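Local coordinates for terminase large subunit (Bacillus phage spp1, PDB 2WBN), which packages viral DNA into empty capsids as an ATP-driven motor and cuts the genome, the piece described here being its metal-dependent nuclease domain, at residues D42-V45 / A46-N50. Numbering follows the deposited sequence.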
# COMPACT_ATOMS: atom_id res chain seq x y z
N ASP A 42 -12.27 -11.50 -11.51
CA ASP A 42 -11.76 -12.69 -10.82
C ASP A 42 -10.69 -13.41 -11.66
O ASP A 42 -9.67 -13.86 -11.13
CB ASP A 42 -12.92 -13.64 -10.53
CG ASP A 42 -13.66 -13.29 -9.25
OD1 ASP A 42 -13.38 -12.24 -8.61
OD2 ASP A 42 -14.57 -14.07 -8.90
N ALA A 43 -10.92 -13.47 -12.97
CA ALA A 43 -10.01 -14.12 -13.90
C ALA A 43 -8.66 -13.42 -13.93
O ALA A 43 -7.62 -14.07 -13.98
CB ALA A 43 -10.62 -14.17 -15.29
N GLU A 44 -8.69 -12.09 -13.90
CA GLU A 44 -7.47 -11.30 -13.86
C GLU A 44 -6.67 -11.54 -12.59
O GLU A 44 -5.46 -11.71 -12.65
CB GLU A 44 -7.80 -9.81 -13.94
CG GLU A 44 -8.30 -9.33 -15.27
CD GLU A 44 -8.55 -7.84 -15.22
OE1 GLU A 44 -7.57 -7.08 -15.37
OE2 GLU A 44 -9.70 -7.45 -14.97
N VAL A 45 -7.34 -11.52 -11.44
CA VAL A 45 -6.70 -11.78 -10.16
C VAL A 45 -6.07 -13.16 -10.20
O VAL A 45 -5.01 -13.38 -9.66
CB VAL A 45 -7.69 -11.67 -8.98
CG1 VAL A 45 -7.06 -12.18 -7.68
CG2 VAL A 45 -8.19 -10.22 -8.81
N ALA A 46 -6.73 -14.10 -10.88
CA ALA A 46 -6.18 -15.44 -11.04
C ALA A 46 -4.82 -15.45 -11.77
O ALA A 46 -3.97 -16.25 -11.42
CB ALA A 46 -7.18 -16.32 -11.73
N ARG A 47 -4.62 -14.56 -12.75
CA ARG A 47 -3.38 -14.52 -13.56
C ARG A 47 -2.25 -13.67 -12.97
O ARG A 47 -1.09 -13.93 -13.26
CB ARG A 47 -3.63 -13.97 -14.96
CG ARG A 47 -4.69 -14.67 -15.76
CD ARG A 47 -4.69 -14.20 -17.22
NE ARG A 47 -6.04 -13.75 -17.61
CZ ARG A 47 -6.43 -12.48 -17.73
NH1 ARG A 47 -5.59 -11.48 -17.53
NH2 ARG A 47 -7.69 -12.22 -18.07
N PHE A 48 -2.59 -12.63 -12.22
CA PHE A 48 -1.57 -11.72 -11.71
C PHE A 48 -0.49 -12.50 -11.00
O PHE A 48 -0.78 -13.32 -10.11
CB PHE A 48 -2.15 -10.69 -10.73
CG PHE A 48 -3.10 -9.69 -11.35
CD1 PHE A 48 -2.97 -9.28 -12.66
CD2 PHE A 48 -4.11 -9.12 -10.57
CE1 PHE A 48 -3.85 -8.34 -13.22
CE2 PHE A 48 -4.99 -8.19 -11.12
CZ PHE A 48 -4.85 -7.80 -12.45
N ASP A 49 0.76 -12.26 -11.37
CA ASP A 49 1.87 -13.02 -10.79
C ASP A 49 3.14 -12.18 -10.58
O ASP A 49 4.25 -12.71 -10.59
CB ASP A 49 2.15 -14.25 -11.67
CG ASP A 49 2.32 -15.53 -10.84
OD1 ASP A 49 2.38 -15.44 -9.58
OD2 ASP A 49 2.39 -16.61 -11.45
N ASN A 50 2.97 -10.88 -10.38
CA ASN A 50 4.07 -10.00 -10.02
C ASN A 50 3.58 -9.20 -8.81
O ASN A 50 3.34 -7.99 -8.88
CB ASN A 50 4.47 -9.11 -11.19
CG ASN A 50 5.82 -8.45 -10.99
OD1 ASN A 50 6.64 -8.91 -10.21
ND2 ASN A 50 6.05 -7.36 -11.72
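Phe48 lays one ring face over the carbonyl of Glu44. The carbonyl oxygen of Glu44 stands 3.3 Å above the ring plane, over its centre. That oxygen also accepts two backbone bonds. Phe48 N gives the straighter one, to Glu44 O at 3.0 Å (147° at the hydrogen). Arg47 N reaches the same oxygen from above the carbonyl plane, and its bond to Ala43 O is weak. Phe48 CG turns away from its own carbonyl carbon (chi1 -67°), and this carries the ring back along the helix. There CZ of Phe48 meets CB of Glu44 at 3.9 Å. Phe48 CE2 lies 4.4 Å from Val45 CG2, a looser apolar contact. Arg47 bends at chi3 (-127°) and sets one guanidinium face over Ala43 O and Glu44 CA, both offset toward its rim. Arg47 NH2 lies 4.1 Å from Glu44 CG. The charged ends do not meet: Glu44 OE1 is 5.3 Å from Arg47 NH1.

This is the end of the short surface helix 42-47, where Phe48 leaves helical geometry. The chain then runs into strand 51-56, which ends at the metal ligand Asp56 and belongs to the central sheet of the RNase H-like nuclease domain.

Further out, Phe48 stacks on His70 and packs with Val45 against Ile81 of strand 77-86. Glu44 OE2 accepts a hydrogen bond from Thr41 N, just before the helix. Asp42 forms a salt bridge with Arg159.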